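Local coordinates for protein sugar isomerase (PDB 3QC0) that binds zinc in a xylose isomerase-like TIM barrel and probably isomerises sugars, at residues Asp177-Ile191 against Asp218-Ile232. Residues are numbered along the deposited sequence; the frame is centred on the assembly and turned at random.
Sequences DVYHVWWDPDLANQI and DRGMMGDGVIDLKGI
Tyr-179 and Arg-219 mark one close approach of the two backbones, with CA atoms 7.6 Å apart, and Trp-182 and Ile-227 mark the other. Both segments belong to the parallel eight-stranded TIM barrel. Residues 177-191 run from the last residue of strand 172-177 through a short helix and turns into helix 187-196; residues 218-232 hold the later part of the long loop between strand 200-205 and helix 229-238, and the first turn of that helix.

Asp-177 binds the zinc through OD2, with Glu-142, His-204 and Glu-248 completing the site. Its OD1 caps the short helix by accepting from Tyr-179 N. Arg-219 NH1 meets the syn lone pair of Asp-177 OD2 at 3.1 Å; the bond from NH2 is weak. NH1 also donates to Glu-248 O, which makes Arg-219 a second-shell partner of two zinc ligands. The extended Arg-219 chain runs over one Tyr-179 face, CG lying 3.7 Å from the ring centroid. The guanidinium continues over Tyr-179 CB, its plane only 19° from the ring's. A leucine in place of Arg-219 would probably leave Asp-177 OD2 held by the zinc but without its guanidinium partner, and Glu-248 O without this donor. Two waters bridge Tyr-179 OH to the backbone of Asp-218.

Away from the metal the contact is apolar. Ile-232 CD1 packs against Val-178 CG1, Trp-182 CB and Leu-187 CD2. Leu-229 CD2 reaches Val-178 CG2 at 3.7 Å. Trp-182 has its CG between backbone N and carbonyl carbon (chi1 72°), which presents one indole face to Ile-227. There Ile-227 CG1 makes a CH-pi contact, 4.1 Å from the centroid of the Trp-182 five-membered ring.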
loop_
_atom_site.group_PDB
_atom_site.type_symbol
_atom_site.label_atom_id
_atom_site.label_comp_id
_atom_site.label_asym_id
_atom_site.label_seq_id
_atom_site.Cartn_x
_atom_site.Cartn_y
_atom_site.Cartn_z
ATOM N N ASP A 177 4.200 9.531 -8.985
ATOM C CA ASP A 177 3.426 8.624 -9.847
ATOM C C ASP A 177 2.126 8.361 -9.128
ATOM O O ASP A 177 2.129 7.896 -7.997
ATOM C CB ASP A 177 4.237 7.350 -10.063
ATOM C CG ASP A 177 3.566 6.331 -10.963
ATOM O OD1 ASP A 177 2.327 6.279 -10.990
ATOM O OD2 ASP A 177 4.318 5.577 -11.634
ATOM N N VAL A 178 1.027 8.760 -9.750
ATOM C CA VAL A 178 -0.285 8.689 -9.096
ATOM C C VAL A 178 -0.590 7.274 -8.635
ATOM O O VAL A 178 -1.273 7.099 -7.619
ATOM C CB VAL A 178 -1.408 9.220 -10.003
ATOM C CG1 VAL A 178 -1.129 10.728 -10.324
ATOM C CG2 VAL A 178 -1.574 8.397 -11.299
ATOM N N TYR A 179 -0.087 6.271 -9.344
ATOM C CA TYR A 179 -0.374 4.889 -8.953
ATOM C C TYR A 179 0.145 4.599 -7.559
ATOM O O TYR A 179 -0.444 3.901 -6.774
ATOM C CB TYR A 179 0.247 3.874 -9.927
ATOM C CG TYR A 179 -0.461 2.545 -9.945
ATOM C CD1 TYR A 179 -1.739 2.432 -10.486
ATOM C CD2 TYR A 179 0.131 1.391 -9.429
ATOM C CE1 TYR A 179 -2.415 1.220 -10.492
ATOM C CE2 TYR A 179 -0.527 0.159 -9.459
ATOM C CZ TYR A 179 -1.810 0.084 -9.995
ATOM O OH TYR A 179 -2.472 -1.129 -10.054
ATOM N N HIS A 180 1.312 5.160 -7.262
ATOM C CA HIS A 180 2.020 4.841 -6.042
ATOM C C HIS A 180 1.570 5.680 -4.855
ATOM O O HIS A 180 1.798 5.272 -3.696
ATOM C CB HIS A 180 3.523 5.056 -6.251
ATOM C CG HIS A 180 4.097 4.179 -7.309
ATOM N ND1 HIS A 180 3.780 2.839 -7.398
ATOM C CD2 HIS A 180 4.977 4.437 -8.315
ATOM C CE1 HIS A 180 4.415 2.320 -8.441
ATOM N NE2 HIS A 180 5.149 3.265 -9.005
ATOM N N VAL A 181 1.020 6.879 -5.130
ATOM C CA VAL A 181 0.768 7.858 -4.059
ATOM C C VAL A 181 -0.688 8.298 -3.864
ATOM O O VAL A 181 -0.956 8.996 -2.882
ATOM C CB VAL A 181 1.642 9.169 -4.276
ATOM C CG1 VAL A 181 3.111 8.850 -4.482
ATOM C CG2 VAL A 181 1.101 10.037 -5.466
ATOM N N TRP A 182 -1.598 7.951 -4.781
ATOM C CA TRP A 182 -2.939 8.553 -4.803
ATOM C C TRP A 182 -3.682 8.370 -3.466
ATOM O O TRP A 182 -4.489 9.209 -3.090
ATOM C CB TRP A 182 -3.802 7.991 -5.927
ATOM C CG TRP A 182 -4.250 6.607 -5.697
ATOM C CD1 TRP A 182 -3.566 5.471 -5.929
ATOM C CD2 TRP A 182 -5.491 6.217 -5.079
ATOM N NE1 TRP A 182 -4.308 4.378 -5.518
ATOM C CE2 TRP A 182 -5.501 4.822 -5.003
ATOM C CE3 TRP A 182 -6.584 6.927 -4.649
ATOM C CZ2 TRP A 182 -6.588 4.103 -4.464
ATOM C CZ3 TRP A 182 -7.643 6.252 -4.093
ATOM C CH2 TRP A 182 -7.648 4.829 -4.007
ATOM N N TRP A 183 -3.421 7.245 -2.809
ATOM C CA TRP A 183 -4.100 6.809 -1.581
ATOM C C TRP A 183 -3.630 7.525 -0.335
ATOM O O TRP A 183 -4.239 7.435 0.717
ATOM C CB TRP A 183 -3.876 5.248 -1.426
ATOM C CG TRP A 183 -2.436 5.019 -1.263
ATOM C CD1 TRP A 183 -1.531 4.822 -2.280
ATOM C CD2 TRP A 183 -1.656 5.157 -0.072
ATOM N NE1 TRP A 183 -0.267 4.808 -1.793
ATOM C CE2 TRP A 183 -0.299 5.033 -0.448
ATOM C CE3 TRP A 183 -1.967 5.344 1.296
ATOM C CZ2 TRP A 183 0.739 5.108 0.460
ATOM C CZ3 TRP A 183 -0.930 5.427 2.190
ATOM C CH2 TRP A 183 0.404 5.316 1.775
ATOM N N ASP A 184 -2.491 8.226 -0.411
ATOM C CA ASP A 184 -1.837 8.709 0.794
ATOM C C ASP A 184 -2.681 9.803 1.455
ATOM O O ASP A 184 -2.955 10.829 0.847
ATOM C CB ASP A 184 -0.442 9.240 0.436
ATOM C CG ASP A 184 0.411 9.596 1.652
ATOM O OD1 ASP A 184 -0.111 9.966 2.709
ATOM O OD2 ASP A 184 1.653 9.492 1.533
ATOM N N PRO A 185 -3.094 9.592 2.721
ATOM C CA PRO A 185 -3.959 10.582 3.340
ATOM C C PRO A 185 -3.303 11.941 3.482
ATOM O O PRO A 185 -4.039 12.917 3.624
ATOM C CB PRO A 185 -4.367 9.933 4.685
ATOM C CG PRO A 185 -3.531 8.882 4.913
ATOM C CD PRO A 185 -2.908 8.425 3.587
ATOM N N ASP A 186 -1.979 11.980 3.477
ATOM C CA ASP A 186 -1.270 13.257 3.611
ATOM C C ASP A 186 -0.740 13.790 2.270
ATOM O O ASP A 186 0.147 14.671 2.228
ATOM C CB ASP A 186 -0.132 13.149 4.600
ATOM C CG ASP A 186 0.231 14.543 5.212
ATOM O OD1 ASP A 186 -0.651 15.430 5.311
ATOM O OD2 ASP A 186 1.384 14.735 5.585
ATOM N N LEU A 187 -1.314 13.309 1.167
ATOM C CA LEU A 187 -0.795 13.639 -0.179
ATOM C C LEU A 187 -0.806 15.126 -0.459
ATOM O O LEU A 187 0.191 15.659 -0.962
ATOM C CB LEU A 187 -1.592 12.933 -1.264
ATOM C CG LEU A 187 -1.095 13.084 -2.696
ATOM C CD1 LEU A 187 0.394 12.611 -2.808
ATOM C CD2 LEU A 187 -2.038 12.391 -3.687
ATOM N N ALA A 188 -1.884 15.821 -0.118
ATOM C CA ALA A 188 -1.936 17.273 -0.405
ATOM C C ALA A 188 -0.820 18.034 0.285
ATOM O O ALA A 188 -0.142 18.847 -0.342
ATOM C CB ALA A 188 -3.275 17.861 0.032
ATOM N N ASN A 189 -0.578 17.779 1.551
ATOM C CA ASN A 189 0.482 18.488 2.272
ATOM C C ASN A 189 1.848 18.104 1.711
ATOM O O ASN A 189 2.729 18.950 1.604
ATOM C CB ASN A 189 0.486 18.151 3.757
ATOM C CG ASN A 189 -0.586 18.904 4.554
ATOM O OD1 ASN A 189 -1.015 20.021 4.177
ATOM N ND2 ASN A 189 -1.004 18.303 5.678
ATOM N N GLN A 190 2.044 16.848 1.330
ATOM C CA GLN A 190 3.361 16.434 0.843
ATOM C C GLN A 190 3.642 16.947 -0.559
ATOM O O GLN A 190 4.799 17.316 -0.847
ATOM C CB GLN A 190 3.519 14.908 0.934
ATOM C CG GLN A 190 3.449 14.405 2.397
ATOM C CD GLN A 190 4.531 14.961 3.282
ATOM O OE1 GLN A 190 5.670 15.220 2.849
ATOM N NE2 GLN A 190 4.193 15.175 4.551
ATOM N N ILE A 191 2.617 17.084 -1.413
ATOM C CA ILE A 191 2.813 17.743 -2.716
ATOM C C ILE A 191 3.218 19.201 -2.503
ATOM O O ILE A 191 4.151 19.698 -3.157
ATOM C CB ILE A 191 1.587 17.648 -3.602
ATOM C CG1 ILE A 191 1.364 16.201 -4.063
ATOM C CG2 ILE A 191 1.713 18.520 -4.870
ATOM C CD1 ILE A 191 0.033 15.970 -4.824
ATOM N N ASP A 218 -1.770 -4.496 -13.847
ATOM C CA ASP A 218 -3.142 -4.051 -14.085
ATOM C C ASP A 218 -3.373 -2.583 -13.720
ATOM O O ASP A 218 -4.424 -2.207 -13.161
ATOM C CB ASP A 218 -4.122 -4.989 -13.367
ATOM C CG ASP A 218 -5.550 -4.841 -13.864
ATOM O OD1 ASP A 218 -5.741 -4.701 -15.107
ATOM O OD2 ASP A 218 -6.487 -4.865 -13.021
ATOM N N ARG A 219 -2.412 -1.735 -14.059
ATOM C CA ARG A 219 -2.657 -0.299 -14.045
ATOM C C ARG A 219 -3.736 0.058 -15.058
ATOM O O ARG A 219 -3.842 -0.590 -16.124
ATOM C CB ARG A 219 -1.421 0.522 -14.369
ATOM C CG ARG A 219 -0.244 0.323 -13.456
ATOM C CD ARG A 219 0.765 1.429 -13.670
ATOM N NE ARG A 219 1.902 1.350 -12.776
ATOM C CZ ARG A 219 2.744 2.351 -12.541
ATOM N NH1 ARG A 219 2.654 3.496 -13.210
ATOM N NH2 ARG A 219 3.720 2.190 -11.656
ATOM N N GLY A 220 -4.505 1.094 -14.754
ATOM C CA GLY A 220 -5.585 1.559 -15.618
ATOM C C GLY A 220 -5.181 2.682 -16.535
ATOM O O GLY A 220 -4.262 3.466 -16.233
HETATM N N MSE A 221 -5.845 2.738 -17.694
HETATM C CA MSE A 221 -5.851 3.924 -18.494
HETATM C C MSE A 221 -6.539 5.034 -17.697
HETATM O O MSE A 221 -7.554 4.808 -17.021
HETATM C CB MSE A 221 -6.629 3.634 -19.782
HETATM C CG MSE A 221 -6.787 4.786 -20.741
HETATM SE SE MSE A 221 -5.174 5.547 -21.462
HETATM C CE MSE A 221 -4.761 3.945 -22.560
HETATM N N MSE A 222 -6.016 6.229 -17.809
HETATM C CA MSE A 222 -6.573 7.381 -17.112
HETATM C C MSE A 222 -8.053 7.518 -17.398
HETATM O O MSE A 222 -8.458 7.565 -18.551
HETATM C CB MSE A 222 -5.904 8.672 -17.551
HETATM C CG MSE A 222 -4.481 8.829 -17.174
HETATM SE SE MSE A 222 -3.200 7.959 -18.367
HETATM C CE MSE A 222 -3.603 8.784 -20.032
ATOM N N GLY A 223 -8.863 7.621 -16.356
ATOM C CA GLY A 223 -10.314 7.712 -16.464
ATOM C C GLY A 223 -11.067 6.405 -16.325
ATOM O O GLY A 223 -12.299 6.421 -16.180
ATOM N N ASP A 224 -10.371 5.280 -16.398
ATOM C CA ASP A 224 -11.004 3.984 -16.228
ATOM C C ASP A 224 -11.052 3.605 -14.755
ATOM O O ASP A 224 -11.751 2.642 -14.379
ATOM C CB ASP A 224 -10.264 2.881 -17.004
ATOM C CG ASP A 224 -10.558 2.883 -18.515
ATOM O OD1 ASP A 224 -11.436 3.663 -18.959
ATOM O OD2 ASP A 224 -9.954 2.028 -19.206
ATOM N N GLY A 225 -10.309 4.340 -13.915
ATOM C CA GLY A 225 -10.255 4.036 -12.475
ATOM C C GLY A 225 -10.772 5.178 -11.620
ATOM O O GLY A 225 -11.594 5.974 -12.057
ATOM N N VAL A 226 -10.264 5.253 -10.383
ATOM C CA VAL A 226 -10.816 6.096 -9.331
ATOM C C VAL A 226 -9.943 7.240 -8.878
ATOM O O VAL A 226 -10.317 7.961 -7.944
ATOM C CB VAL A 226 -11.165 5.248 -8.092
ATOM C CG1 VAL A 226 -12.173 4.186 -8.472
ATOM C CG2 VAL A 226 -9.902 4.706 -7.417
ATOM N N ILE A 227 -8.780 7.429 -9.477
ATOM C CA ILE A 227 -7.890 8.490 -9.023
ATOM C C ILE A 227 -8.402 9.846 -9.453
ATOM O O ILE A 227 -8.819 10.031 -10.585
ATOM C CB ILE A 227 -6.437 8.297 -9.540
ATOM C CG1 ILE A 227 -5.859 6.959 -9.024
ATOM C CG2 ILE A 227 -5.553 9.488 -9.131
ATOM C CD1 ILE A 227 -4.420 6.689 -9.426
ATOM N N ASP A 228 -8.368 10.804 -8.543
ATOM C CA ASP A 228 -8.700 12.192 -8.863
ATOM C C ASP A 228 -7.495 12.817 -9.551
ATOM O O ASP A 228 -6.760 13.616 -8.943
ATOM C CB ASP A 228 -9.070 12.900 -7.566
ATOM C CG ASP A 228 -9.422 14.377 -7.733
ATOM O OD1 ASP A 228 -9.522 14.887 -8.868
ATOM O OD2 ASP A 228 -9.607 15.065 -6.671
ATOM N N LEU A 229 -7.289 12.414 -10.825
ATOM C CA LEU A 229 -6.132 12.858 -11.615
ATOM C C LEU A 229 -6.114 14.378 -11.720
ATOM O O LEU A 229 -5.064 15.018 -11.531
ATOM C CB LEU A 229 -6.131 12.185 -12.988
ATOM C CG LEU A 229 -5.904 10.676 -12.971
ATOM C CD1 LEU A 229 -6.271 10.018 -14.324
ATOM C CD2 LEU A 229 -4.448 10.344 -12.533
ATOM N N LYS A 230 -7.270 14.962 -12.003
ATOM C CA LYS A 230 -7.406 16.409 -12.141
ATOM C C LYS A 230 -6.940 17.113 -10.874
ATOM O O LYS A 230 -6.171 18.063 -10.923
ATOM C CB LYS A 230 -8.870 16.749 -12.471
ATOM C CG LYS A 230 -9.290 18.207 -12.576
ATOM C CD LYS A 230 -10.887 18.324 -12.509
ATOM C CE LYS A 230 -11.502 19.492 -13.304
ATOM N NZ LYS A 230 -13.003 19.334 -13.610
ATOM N N GLY A 231 -7.409 16.634 -9.720
ATOM C CA GLY A 231 -7.040 17.226 -8.443
ATOM C C GLY A 231 -5.554 17.137 -8.104
ATOM O O GLY A 231 -4.941 18.091 -7.634
ATOM N N ILE A 232 -4.964 15.976 -8.338
ATOM C CA ILE A 232 -3.552 15.794 -8.094
ATOM C C ILE A 232 -2.758 16.769 -9.005
ATOM O O ILE A 232 -1.832 17.441 -8.543
ATOM C CB ILE A 232 -3.113 14.328 -8.310
ATOM C CG1 ILE A 232 -3.715 13.412 -7.207
ATOM C CG2 ILE A 232 -1.581 14.202 -8.370
ATOM C CD1 ILE A 232 -3.457 11.920 -7.425
HETATM O O HOH W 1 -5.053 -0.784 -10.916
HETATM O O HOH W 2 -1.266 -3.482 -11.150
#